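Local coordinates for putative sugar ABC transporter, substrate-binding protein (Clostridium phytofermentans, PDB 4WZZ), which binds L-rhamnose and is probably the extracytoplasmic receptor that hands the sugar to an ABC transporter, at residues Thr54-Ile59 with Gln110-Ile115; Lys77-Ala82 with Leu302-Ala307; Gly136-Ser141 with Ser150-Val155; Thr160-Gln165 with Gly354-Phe359; Val250-Ala255 with Ser277-Tyr282. All coordinates share one frame; numbering follows the deposited sequence. Where two conformers were deposited one is given.

Contact 1: residues Thr54-Ile59 with Gln110-Ile115; sequences TATYAI and QGVDCI
Tyr57 and Cys114 meet on the tightly packed side of this contact. CD2 of the Tyr57 ring lies 3.5 Å from Cys114 CB, and Cys114 SG, anti to its own backbone N (chi1 180°), sits obliquely 5.1 Å from the centroid of the Tyr57 ring, a sulfur-aromatic contact. Helices 67-82 and 299-315 cover Tyr57, the latter also touching Cys114, and Tyr57 OH bonds to Thr53. The other face of the sheet is lined by Ala58, whose CB nears Val112 CG1 and Ile115 CG1 under Ala107 of helix 97-110. Between the faces, Ala58 N donates to Cys114 O at 2.8 Å, almost straight at 169°. The two strands are parallel neighbours in the Rossmann-like first sheet of a type I periplasmic binding protein, strand 56-60 lying between 86-90 and 114-117. Toward the start of the strands the packing gives way to a polar, partly exposed margin. There Thr56 O receives Asp113 N at 2.9 Å and, more weakly, Cys114 N at 3.3 Å. Asp113 OD2 accepts from Thr56 N at 2.8 Å, through its anti lone pair, while Thr56 CG2 merely rests across Val112 CG1 at 3.8 Å.

Contact 2: residues Lys77-Ala82 with Leu302-Ala307; sequences KQVIEA and LGNLAA
Val79 of helix 67-82 packs against Asn304 and Ala307 of helix 299-315, two helices that lie on the same face of the first sheet in a type I periplasmic binding protein. The short segments run in broadly similar directions, 38° apart, with axes only 8.0 Å from each other, a close approach consistent with the small Ala307 at the crossing. From its CB outward, Val79 is in contact throughout. Its CB already reaches Ala307 CB at 3.6 Å. The CG1 branch, anti to the backbone N (chi1 166°), stays beside the same methyl, Val79 CG1 to Ala307 CB being 3.6 Å, and leans toward Asn304 O. The other branch, CG2, crosses the Asn304 side chain at about a right angle and ends 3.6 Å from Asn304 ND2. Beside Val79 on the same helix, Ile80 brings its tip up, so that Ile80 CD1 touches Ala307 CB at 3.7 Å and two branched side chains share the one methyl. Polar groups close one margin. Asn304 ND2 is anchored to Gly75 O, one turn back along helix 67-82, while the amide planes of Gln78 and Asn304 stand 89° apart. Their nitrogens do not bond each other; a single water accepts from both, 2.6 Å from Gln78 NE2 and 3.1 Å from Asn304 ND2.

Contact 3: residues Gly136-Ser141 with Ser150-Val155; sequences GIHVLS and SRKVFV
Ser141 holds OG anti to its backbone N (chi1 180°) and Phe154 holds its ring likewise (chi1 179°); the pair already lies on one face of the sheet, and the matching torsions lay Ser141 OG at the edge of the ring, 3.4 Å from Phe154 CD1. Their backbones form a parallel bridge that extends the first sheet from strand 138-142 to strand 154-156. Ser141 is bonded twice to that strand, astride Phe154: its N donates to Val153 O at 3.0 Å and its O receives Val155 N at 2.7 Å. Further back, Lys152 N bonds to Val139 O at 2.9 Å. The opposite face is apolar: Leu140 lies alongside Val153, CD1 of Leu140 being 3.9 Å from CG1 of Val153, and Leu140 CD2 meets Val155 CG2 at 4.1 Å, Leu140 and Val155 being covered by helix 299-315. Just past the two strand ends come Asp143 and Gln157, which line the rhamnose pocket. Arg151 passes near Ser141 CB and is fixed by Asp346, Thr146 O and Thr349 O. The polar groups buried here are thus largely provided for: Ser141 OG bonds to Ile117 O and Thr146 N while facing an aromatic edge, and the Arg151 charge is probably balanced by Asp346.

Contact 4: residues Thr160-Gln165 with Gly354-Phe359; sequences TTQIAQ and GAPFKF
Pro356 presses its ring against two successive residues of helix 160-174, Gln162 and Ile163. Its CD lies 3.6 Å from Gln162 CB, and its CG touches the same Gln162 CB at 3.7 Å, the two side chains crossing at about a right angle. Next to it, Ile163 CD1 comes 3.7 Å from Pro356 CG and equally 3.7 Å from Pro356 CB. Ile163 reaches this far because it turns twice, at chi1 -70° and chi2 -68°, bringing its end methyl round to the proline although its CB starts off to the side. The contact is entirely one of van der Waals packing, with no hydrogen bond between the segments. The amide of Gln162 adds a looser flank: Gln162 OE1 stands 3.7 Å from Pro356 CD and 3.9 Å from Ala355 CA. What positions that oxygen is a bond from Gly159 N, just ahead of the helix. Behind Ile163 stand Trp196 and Trp297, both lining the rhamnose pocket, which places this isoleucine in the shell just outside the sugar. The proline belongs to the link that runs from strand 349-352 of the first sheet to strand 357-359, consistent with one of the hinge crossings of a type I binding protein. Beyond it, strand 357-359 pairs antiparallel with 294-296 and meets Trp367 near the chain end, while Thr160, Ile163 and Gln165 of helix 160-174 also touch helix 191-203.

Contact 5: residues Val250-Ala255 with Ser277-Tyr282; sequences VGIMAA and SEMADY
Tyr282 N donates to Met279 O at 2.8 Å, a bond spanning three residues that marks the 3-10 turn following helix 276-279, whose Met279 and Tyr282 lie against Ile252 and Met253 of helix 249-261. Tyr282 points its CB toward that helix, while Met279 reaches it with its chain end. Met279, built as selenomethionine, touches two residues there: the bend at chi2 (-65°) sets the selenium against the helix and the bend at chi3 (-64°) turns CE toward Ile252. Met279 SE lies 3.8 Å from Met253 CA and 4.0 Å from Met253 CB, and Met279 CE is 3.9 Å from Ile252 CD1. The side chains of Met279 and Ile252 cross at about a right angle. The Ile252 side chain also touches Leu270 of strand 269-272, so the pair joins the short helix to the parallel sheet of the second Rossmann-like domain. Met253, also selenomethionine, was modelled in two conformers; in the one given its CG stands 3.5 Å from Glu278 OE1, a doubtful approach. The Tyr282 ring only skirts Met253 O and lies along the next turns of the helix, beside Ala256, Lys257 and Gln260. Thr248 and Thr249 of the rhamnose pocket immediately precede Val250. No hydrogen bond crosses between the segments, so the join rests on packing of selenium, methyl and methylene groups, without a directional bond.

Contacts 1, 2 and 3 cluster in one lobe, with centres 12 to 15 Å apart. Contacts 1 and 3 share the first sheet through neighbouring strands 114-117 and 138-142, and contact 2 lies over it: Ile80 touches Tyr57, and Leu302 and Leu305 touch Val155. Contact 5 belongs to the other lobe, about 34 Å from contact 1 between centres, and contact 4, 18 Å from contact 5, lies nearer the junction. Along the chain, contact 2 closes a loop that encloses contacts 3 and 5, because helix 299-315 returns to the first lobe after the second has been built. Such interlaced lobes, with rhamnose between them, characterise type I binding proteins.

Contact 1: residues Thr54-Ile59 with Gln110-Ile115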
# COMPACT_ATOMS: atom_id res chain seq x y z
N THR A 54 11.82 -1.24 -25.54
CA THR A 54 12.69 -2.42 -25.49
C THR A 54 13.59 -2.39 -24.26
O THR A 54 14.55 -3.15 -24.17
CB THR A 54 13.55 -2.56 -26.75
OG1 THR A 54 14.42 -1.43 -26.85
CG2 THR A 54 12.66 -2.64 -28.00
N ALA A 55 13.24 -1.55 -23.29
CA ALA A 55 14.09 -1.33 -22.14
C ALA A 55 13.86 -2.38 -21.07
O ALA A 55 12.94 -3.20 -21.17
CB ALA A 55 13.84 0.06 -21.57
N THR A 56 14.70 -2.34 -20.04
CA THR A 56 14.62 -3.29 -18.94
C THR A 56 14.22 -2.57 -17.65
O THR A 56 14.81 -1.57 -17.28
CB THR A 56 15.96 -3.99 -18.77
OG1 THR A 56 16.26 -4.76 -19.95
CG2 THR A 56 15.93 -4.93 -17.55
N TYR A 57 13.19 -3.09 -17.00
CA TYR A 57 12.58 -2.41 -15.87
C TYR A 57 12.60 -3.32 -14.66
O TYR A 57 12.07 -4.43 -14.73
CB TYR A 57 11.12 -2.09 -16.18
CG TYR A 57 10.92 -1.22 -17.39
CD1 TYR A 57 11.03 -1.74 -18.67
CD2 TYR A 57 10.62 0.12 -17.24
CE1 TYR A 57 10.84 -0.94 -19.77
CE2 TYR A 57 10.43 0.93 -18.33
CZ TYR A 57 10.53 0.40 -19.59
OH TYR A 57 10.35 1.24 -20.67
N ALA A 58 13.23 -2.86 -13.58
CA ALA A 58 13.24 -3.58 -12.30
C ALA A 58 12.16 -3.07 -11.37
O ALA A 58 12.08 -1.86 -11.10
CB ALA A 58 14.57 -3.38 -11.61
N ILE A 59 11.32 -3.98 -10.86
CA ILE A 59 10.42 -3.59 -9.79
C ILE A 59 10.89 -4.27 -8.52
O ILE A 59 11.15 -5.47 -8.50
CB ILE A 59 8.93 -3.94 -10.08
CG1 ILE A 59 8.06 -3.47 -8.89
CG2 ILE A 59 8.78 -5.42 -10.43
CD1 ILE A 59 6.58 -3.46 -9.17
N GLN A 110 22.84 -5.11 -12.84
CA GLN A 110 22.30 -5.73 -14.04
C GLN A 110 22.18 -4.73 -15.19
O GLN A 110 21.92 -5.10 -16.33
CB GLN A 110 20.93 -6.33 -13.75
CG GLN A 110 20.97 -7.50 -12.81
CD GLN A 110 19.59 -8.04 -12.52
OE1 GLN A 110 18.70 -7.97 -13.37
NE2 GLN A 110 19.40 -8.55 -11.32
N GLY A 111 22.34 -3.45 -14.89
CA GLY A 111 22.31 -2.42 -15.91
C GLY A 111 20.91 -2.15 -16.44
O GLY A 111 20.71 -1.90 -17.64
N VAL A 112 19.93 -2.22 -15.55
CA VAL A 112 18.55 -1.93 -15.92
C VAL A 112 18.39 -0.46 -16.29
O VAL A 112 19.22 0.37 -15.95
CB VAL A 112 17.56 -2.27 -14.80
CG1 VAL A 112 17.72 -3.73 -14.37
CG2 VAL A 112 17.71 -1.31 -13.60
N ASP A 113 17.30 -0.15 -16.99
CA ASP A 113 17.02 1.20 -17.46
C ASP A 113 16.13 1.98 -16.49
O ASP A 113 16.14 3.22 -16.48
CB ASP A 113 16.35 1.12 -18.84
CG ASP A 113 17.23 0.43 -19.86
OD1 ASP A 113 18.27 1.02 -20.22
OD2 ASP A 113 16.89 -0.68 -20.33
N CYS A 114 15.36 1.25 -15.69
CA CYS A 114 14.38 1.86 -14.81
C CYS A 114 14.22 1.01 -13.57
O CYS A 114 14.28 -0.22 -13.65
CB CYS A 114 13.05 1.99 -15.55
SG CYS A 114 11.72 2.73 -14.59
N ILE A 115 14.07 1.66 -12.43
CA ILE A 115 13.74 1.00 -11.17
C ILE A 115 12.44 1.59 -10.64
O ILE A 115 12.29 2.81 -10.55
CB ILE A 115 14.87 1.19 -10.13
CG1 ILE A 115 16.11 0.40 -10.55
CG2 ILE A 115 14.43 0.76 -8.71
CD1 ILE A 115 17.29 0.64 -9.67

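Contact 2: residues Lys77-Ala82 with Leu302-Ala307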
# COMPACT_ATOMS: atom_id res chain seq x y z
N LYS A 77 4.80 -6.29 -14.41
CA LYS A 77 5.42 -7.15 -15.40
C LYS A 77 4.53 -7.30 -16.63
O LYS A 77 5.00 -7.26 -17.76
CB LYS A 77 5.74 -8.51 -14.80
CG LYS A 77 6.22 -9.56 -15.81
CD LYS A 77 6.46 -10.87 -15.11
CE LYS A 77 6.84 -11.98 -16.08
NZ LYS A 77 8.10 -12.68 -15.70
N GLN A 78 3.23 -7.46 -16.40
CA GLN A 78 2.31 -7.70 -17.51
C GLN A 78 2.38 -6.57 -18.53
O GLN A 78 2.50 -6.80 -19.74
CB GLN A 78 0.90 -7.88 -16.97
CG GLN A 78 -0.05 -8.47 -17.97
CD GLN A 78 -0.67 -7.41 -18.85
OE1 GLN A 78 -0.63 -7.48 -20.08
NE2 GLN A 78 -1.26 -6.41 -18.21
N VAL A 79 2.35 -5.33 -18.04
CA VAL A 79 2.35 -4.17 -18.94
C VAL A 79 3.71 -3.95 -19.58
O VAL A 79 3.80 -3.68 -20.79
CB VAL A 79 1.87 -2.88 -18.20
CG1 VAL A 79 2.19 -1.62 -18.99
CG2 VAL A 79 0.37 -2.95 -17.95
N ILE A 80 4.78 -4.11 -18.81
CA ILE A 80 6.12 -3.96 -19.34
C ILE A 80 6.36 -4.92 -20.51
O ILE A 80 6.82 -4.53 -21.60
CB ILE A 80 7.16 -4.21 -18.25
CG1 ILE A 80 7.10 -3.10 -17.19
CG2 ILE A 80 8.54 -4.31 -18.85
CD1 ILE A 80 7.33 -1.72 -17.74
N GLU A 81 6.04 -6.19 -20.28
CA GLU A 81 6.24 -7.25 -21.26
C GLU A 81 5.31 -7.10 -22.47
O GLU A 81 5.71 -7.35 -23.60
CB GLU A 81 6.05 -8.62 -20.61
CG GLU A 81 7.23 -9.01 -19.71
CD GLU A 81 7.11 -10.41 -19.13
OE1 GLU A 81 6.00 -11.00 -19.14
OE2 GLU A 81 8.14 -10.92 -18.64
N ALA A 82 4.07 -6.72 -22.23
CA ALA A 82 3.11 -6.55 -23.32
C ALA A 82 3.62 -5.53 -24.32
O ALA A 82 3.32 -5.62 -25.51
CB ALA A 82 1.77 -6.11 -22.77
N LEU A 302 -2.39 -0.97 -9.86
CA LEU A 302 -1.34 -0.11 -9.31
C LEU A 302 -0.05 -0.46 -10.05
O LEU A 302 0.69 0.42 -10.51
CB LEU A 302 -1.16 -0.31 -7.82
CG LEU A 302 0.00 0.47 -7.20
CD1 LEU A 302 -0.21 1.98 -7.38
CD2 LEU A 302 0.20 0.17 -5.71
N GLY A 303 0.20 -1.75 -10.19
CA GLY A 303 1.37 -2.20 -10.93
C GLY A 303 1.30 -1.80 -12.39
O GLY A 303 2.31 -1.35 -12.95
N ASN A 304 0.12 -1.96 -13.00
CA ASN A 304 -0.08 -1.56 -14.40
C ASN A 304 0.31 -0.09 -14.58
O ASN A 304 1.03 0.26 -15.51
CB ASN A 304 -1.54 -1.67 -14.85
CG ASN A 304 -2.09 -3.08 -14.90
OD1 ASN A 304 -3.31 -3.23 -14.91
ND2 ASN A 304 -1.24 -4.10 -14.98
N LEU A 305 -0.23 0.78 -13.73
CA LEU A 305 -0.06 2.22 -13.92
C LEU A 305 1.39 2.60 -13.71
O LEU A 305 1.95 3.43 -14.43
CB LEU A 305 -0.95 2.99 -12.94
CG LEU A 305 -0.79 4.50 -12.97
CD1 LEU A 305 -1.10 5.04 -14.35
CD2 LEU A 305 -1.69 5.14 -11.93
N ALA A 306 2.02 2.00 -12.71
CA ALA A 306 3.43 2.23 -12.46
C ALA A 306 4.27 1.82 -13.66
O ALA A 306 5.28 2.47 -13.98
CB ALA A 306 3.89 1.50 -11.20
N ALA A 307 3.85 0.74 -14.34
CA ALA A 307 4.55 0.32 -15.55
C ALA A 307 4.34 1.33 -16.68
O ALA A 307 5.30 1.69 -17.36
CB ALA A 307 4.09 -1.09 -15.99
O HOH W 1 -2.01 -6.99 -15.78

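Contact 3: residues Gly136-Ser141 with Ser150-Val155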
# COMPACT_ATOMS: atom_id res chain seq x y z
N GLY A 136 22.35 6.77 -14.81
CA GLY A 136 21.38 7.01 -15.86
C GLY A 136 20.09 6.21 -15.72
O GLY A 136 19.30 6.13 -16.66
N ILE A 137 19.85 5.64 -14.55
CA ILE A 137 18.63 4.87 -14.33
C ILE A 137 17.45 5.73 -13.84
O ILE A 137 17.56 6.47 -12.87
CB ILE A 137 18.88 3.74 -13.33
CG1 ILE A 137 20.02 2.86 -13.85
CG2 ILE A 137 17.58 2.94 -13.09
CD1 ILE A 137 20.48 1.76 -12.90
N HIS A 138 16.33 5.63 -14.54
CA HIS A 138 15.11 6.31 -14.12
C HIS A 138 14.60 5.65 -12.85
O HIS A 138 14.39 4.44 -12.83
CB HIS A 138 14.04 6.19 -15.20
CG HIS A 138 14.39 6.88 -16.48
ND1 HIS A 138 14.07 8.20 -16.72
CD2 HIS A 138 15.03 6.44 -17.59
CE1 HIS A 138 14.52 8.55 -17.91
NE2 HIS A 138 15.10 7.49 -18.46
N VAL A 139 14.37 6.45 -11.81
CA VAL A 139 13.78 5.89 -10.59
C VAL A 139 12.35 6.39 -10.40
O VAL A 139 12.10 7.59 -10.39
CB VAL A 139 14.62 6.23 -9.35
CG1 VAL A 139 13.94 5.64 -8.09
CG2 VAL A 139 16.03 5.69 -9.49
N LEU A 140 11.44 5.44 -10.23
CA LEU A 140 10.03 5.70 -9.96
C LEU A 140 9.70 4.98 -8.66
O LEU A 140 10.33 3.98 -8.32
CB LEU A 140 9.19 5.15 -11.12
CG LEU A 140 7.68 5.13 -11.02
CD1 LEU A 140 7.06 5.34 -12.38
CD2 LEU A 140 7.20 3.80 -10.42
N SER A 141 8.73 5.49 -7.91
CA SER A 141 8.32 4.81 -6.69
C SER A 141 6.84 4.50 -6.81
O SER A 141 6.11 5.23 -7.49
CB SER A 141 8.65 5.72 -5.50
OG SER A 141 8.29 5.15 -4.27
N SER A 150 14.71 11.10 -4.14
CA SER A 150 15.09 9.74 -4.50
C SER A 150 14.28 9.19 -5.67
O SER A 150 14.37 8.00 -5.97
CB SER A 150 14.92 8.82 -3.28
OG SER A 150 15.80 9.19 -2.23
N ARG A 151 13.48 10.03 -6.32
CA ARG A 151 12.55 9.55 -7.35
C ARG A 151 12.19 10.65 -8.34
O ARG A 151 12.39 11.84 -8.06
CB ARG A 151 11.25 9.07 -6.69
CG ARG A 151 10.37 10.22 -6.23
CD ARG A 151 9.13 9.76 -5.53
NE ARG A 151 8.12 10.83 -5.41
CZ ARG A 151 7.70 11.36 -4.27
NH1 ARG A 151 8.21 11.00 -3.09
NH2 ARG A 151 6.76 12.29 -4.29
N LYS A 152 11.66 10.27 -9.49
CA LYS A 152 11.13 11.25 -10.43
C LYS A 152 9.63 11.44 -10.20
O LYS A 152 9.09 12.51 -10.48
CB LYS A 152 11.45 10.86 -11.87
CG LYS A 152 12.91 11.05 -12.21
CD LYS A 152 13.17 10.74 -13.66
CE LYS A 152 14.46 11.35 -14.15
NZ LYS A 152 14.89 10.72 -15.43
N VAL A 153 8.97 10.42 -9.65
CA VAL A 153 7.54 10.50 -9.39
C VAL A 153 7.11 9.33 -8.50
O VAL A 153 7.78 8.30 -8.48
CB VAL A 153 6.71 10.47 -10.69
CG1 VAL A 153 6.83 9.11 -11.40
CG2 VAL A 153 5.26 10.88 -10.42
N PHE A 154 6.03 9.52 -7.75
CA PHE A 154 5.43 8.46 -6.92
C PHE A 154 4.08 8.07 -7.48
O PHE A 154 3.27 8.93 -7.84
CB PHE A 154 5.27 8.94 -5.47
CG PHE A 154 4.64 7.92 -4.55
CD1 PHE A 154 5.21 6.68 -4.40
CD2 PHE A 154 3.48 8.22 -3.83
CE1 PHE A 154 4.67 5.73 -3.58
CE2 PHE A 154 2.93 7.26 -3.00
CZ PHE A 154 3.54 6.01 -2.88
N VAL A 155 3.84 6.77 -7.56
CA VAL A 155 2.55 6.28 -8.03
C VAL A 155 1.81 5.79 -6.80
O VAL A 155 2.19 4.78 -6.20
CB VAL A 155 2.67 5.16 -9.08
CG1 VAL A 155 1.29 4.74 -9.55
CG2 VAL A 155 3.49 5.65 -10.26

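Contact 4: residues Thr160-Gln165 with Gly354-Phe359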
# COMPACT_ATOMS: atom_id res chain seq x y z
N THR A 160 -3.70 9.87 0.08
CA THR A 160 -3.36 9.54 1.46
C THR A 160 -4.51 9.91 2.40
O THR A 160 -4.94 9.14 3.26
CB THR A 160 -2.08 10.24 1.87
OG1 THR A 160 -1.02 9.85 0.98
CG2 THR A 160 -1.71 9.87 3.28
N THR A 161 -5.04 11.12 2.21
CA THR A 161 -6.17 11.57 3.00
C THR A 161 -7.42 10.72 2.82
O THR A 161 -8.17 10.50 3.77
CB THR A 161 -6.50 13.01 2.63
OG1 THR A 161 -5.35 13.83 2.90
CG2 THR A 161 -7.68 13.54 3.43
N GLN A 162 -7.66 10.28 1.59
CA GLN A 162 -8.84 9.48 1.33
C GLN A 162 -8.81 8.17 2.14
O GLN A 162 -9.82 7.73 2.66
CB GLN A 162 -8.92 9.17 -0.16
CG GLN A 162 -9.11 10.40 -1.02
CD GLN A 162 -9.20 10.03 -2.48
OE1 GLN A 162 -8.32 9.34 -3.02
NE2 GLN A 162 -10.27 10.44 -3.12
N ILE A 163 -7.64 7.57 2.23
CA ILE A 163 -7.48 6.32 2.99
C ILE A 163 -7.68 6.63 4.48
O ILE A 163 -8.39 5.93 5.16
CB ILE A 163 -6.11 5.72 2.76
CG1 ILE A 163 -6.00 5.20 1.33
CG2 ILE A 163 -5.80 4.63 3.79
CD1 ILE A 163 -6.87 3.98 1.06
N ALA A 164 -7.04 7.69 4.97
CA ALA A 164 -7.19 8.04 6.38
C ALA A 164 -8.63 8.33 6.78
O ALA A 164 -9.11 7.92 7.86
CB ALA A 164 -6.30 9.23 6.73
N GLN A 165 -9.32 9.07 5.93
CA GLN A 165 -10.69 9.45 6.20
C GLN A 165 -11.61 8.24 6.17
O GLN A 165 -12.47 8.06 7.05
CB GLN A 165 -11.08 10.54 5.20
CG GLN A 165 -12.44 11.09 5.36
CD GLN A 165 -12.56 11.94 6.60
OE1 GLN A 165 -11.85 12.94 6.75
NE2 GLN A 165 -13.47 11.55 7.50
N GLY A 354 -6.47 6.09 -8.13
CA GLY A 354 -7.91 6.10 -8.01
C GLY A 354 -8.31 6.37 -6.57
O GLY A 354 -7.47 6.74 -5.77
N ALA A 355 -9.60 6.25 -6.29
CA ALA A 355 -10.09 6.39 -4.92
C ALA A 355 -9.96 5.05 -4.21
O ALA A 355 -9.86 4.00 -4.86
CB ALA A 355 -11.55 6.83 -4.91
N PRO A 356 -9.98 5.07 -2.88
CA PRO A 356 -10.12 3.78 -2.19
C PRO A 356 -11.46 3.14 -2.54
O PRO A 356 -12.43 3.85 -2.89
CB PRO A 356 -10.12 4.16 -0.70
CG PRO A 356 -9.70 5.58 -0.63
CD PRO A 356 -10.07 6.21 -1.95
N PHE A 357 -11.49 1.83 -2.45
CA PHE A 357 -12.70 1.03 -2.69
C PHE A 357 -13.09 0.27 -1.44
O PHE A 357 -12.27 -0.41 -0.82
CB PHE A 357 -12.44 0.06 -3.85
CG PHE A 357 -13.68 -0.56 -4.44
CD1 PHE A 357 -14.37 0.07 -5.45
CD2 PHE A 357 -14.09 -1.81 -4.03
CE1 PHE A 357 -15.51 -0.52 -6.01
CE2 PHE A 357 -15.23 -2.42 -4.58
CZ PHE A 357 -15.92 -1.77 -5.58
N LYS A 358 -14.37 0.36 -1.09
CA LYS A 358 -14.89 -0.31 0.10
C LYS A 358 -15.37 -1.74 -0.24
O LYS A 358 -16.21 -1.92 -1.14
CB LYS A 358 -16.06 0.52 0.65
CG LYS A 358 -16.75 -0.07 1.85
CD LYS A 358 -17.85 0.88 2.30
CE LYS A 358 -18.66 0.30 3.45
NZ LYS A 358 -19.83 1.19 3.83
N PHE A 359 -14.82 -2.70 0.48
CA PHE A 359 -15.20 -4.10 0.40
C PHE A 359 -16.07 -4.44 1.60
O PHE A 359 -15.67 -4.21 2.74
CB PHE A 359 -13.96 -5.02 0.31
CG PHE A 359 -13.14 -4.76 -0.93
CD1 PHE A 359 -13.58 -5.24 -2.16
CD2 PHE A 359 -11.99 -4.01 -0.88
CE1 PHE A 359 -12.86 -4.99 -3.30
CE2 PHE A 359 -11.26 -3.77 -2.01
CZ PHE A 359 -11.70 -4.24 -3.23

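Contact 5: residues Val250-Ala255 with Ser277-Tyr282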
# COMPACT_ATOMS: atom_id res chain seq x y z
N VAL A 250 -1.25 -7.85 5.19
CA VAL A 250 -0.74 -8.94 6.00
C VAL A 250 -1.28 -8.83 7.43
O VAL A 250 -1.78 -9.81 8.00
CB VAL A 250 0.80 -8.96 6.01
CG1 VAL A 250 1.35 -10.01 7.00
CG2 VAL A 250 1.32 -9.23 4.60
N GLY A 251 -1.19 -7.64 8.00
CA GLY A 251 -1.65 -7.44 9.36
C GLY A 251 -3.13 -7.71 9.55
O GLY A 251 -3.53 -8.33 10.55
N ILE A 252 -3.95 -7.24 8.62
CA ILE A 252 -5.38 -7.41 8.80
C ILE A 252 -5.77 -8.88 8.73
O ILE A 252 -6.60 -9.34 9.51
CB ILE A 252 -6.21 -6.53 7.84
CG1 ILE A 252 -7.67 -6.44 8.33
CG2 ILE A 252 -6.10 -7.03 6.39
CD1 ILE A 252 -8.55 -5.60 7.43
N MSE A 253 -5.18 -9.65 7.84
CA MSE A 253 -5.57 -11.05 7.79
C MSE A 253 -5.02 -11.84 8.98
O MSE A 253 -5.66 -12.79 9.46
CB MSE A 253 -5.30 -11.70 6.43
CG MSE A 253 -3.87 -11.72 5.94
SE MSE A 253 -2.81 -13.17 6.67
CE MSE A 253 -4.18 -14.35 7.35
N ALA A 254 -3.87 -11.42 9.51
CA ALA A 254 -3.33 -12.05 10.71
C ALA A 254 -4.22 -11.73 11.90
O ALA A 254 -4.53 -12.63 12.68
CB ALA A 254 -1.89 -11.59 10.96
N ALA A 255 -4.61 -10.47 12.05
CA ALA A 255 -5.48 -10.08 13.15
C ALA A 255 -6.81 -10.84 13.05
O ALA A 255 -7.39 -11.27 14.05
CB ALA A 255 -5.71 -8.58 13.12
N SER A 277 -9.46 -11.50 -1.45
CA SER A 277 -9.19 -12.94 -1.49
C SER A 277 -8.88 -13.54 -0.11
O SER A 277 -9.31 -14.64 0.21
CB SER A 277 -8.04 -13.24 -2.46
OG SER A 277 -6.85 -12.62 -2.00
N GLU A 278 -8.12 -12.81 0.70
CA GLU A 278 -7.75 -13.25 2.04
C GLU A 278 -8.83 -12.97 3.10
O GLU A 278 -8.96 -13.71 4.08
CB GLU A 278 -6.46 -12.55 2.46
CG GLU A 278 -5.26 -12.99 1.65
CD GLU A 278 -3.96 -12.44 2.21
OE1 GLU A 278 -3.88 -11.23 2.49
OE2 GLU A 278 -3.01 -13.22 2.37
N MSE A 279 -9.58 -11.90 2.92
CA MSE A 279 -10.48 -11.46 3.97
C MSE A 279 -11.91 -11.93 3.78
O MSE A 279 -12.71 -11.77 4.68
CB MSE A 279 -10.48 -9.93 4.06
CG MSE A 279 -9.18 -9.36 4.57
SE MSE A 279 -8.90 -9.91 6.42
CE MSE A 279 -10.43 -8.99 7.24
N ALA A 280 -12.21 -12.54 2.64
CA ALA A 280 -13.59 -12.90 2.30
C ALA A 280 -14.33 -13.64 3.44
O ALA A 280 -15.47 -13.32 3.78
CB ALA A 280 -13.60 -13.74 1.06
N ASP A 281 -13.67 -14.61 4.04
CA ASP A 281 -14.36 -15.43 5.04
C ASP A 281 -14.48 -14.73 6.39
O ASP A 281 -15.17 -15.24 7.29
CB ASP A 281 -13.66 -16.76 5.22
CG ASP A 281 -13.63 -17.59 3.94
OD1 ASP A 281 -14.45 -17.34 3.02
OD2 ASP A 281 -12.77 -18.50 3.86
N TYR A 282 -13.82 -13.57 6.56
CA TYR A 282 -13.87 -12.84 7.82
C TYR A 282 -14.78 -11.65 7.77
O TYR A 282 -14.95 -10.95 8.77
CB TYR A 282 -12.49 -12.34 8.19
CG TYR A 282 -11.48 -13.40 8.38
CD1 TYR A 282 -11.56 -14.29 9.44
CD2 TYR A 282 -10.40 -13.50 7.53
CE1 TYR A 282 -10.61 -15.25 9.63
CE2 TYR A 282 -9.45 -14.45 7.71
CZ TYR A 282 -9.54 -15.32 8.77
OH TYR A 282 -8.57 -16.26 8.94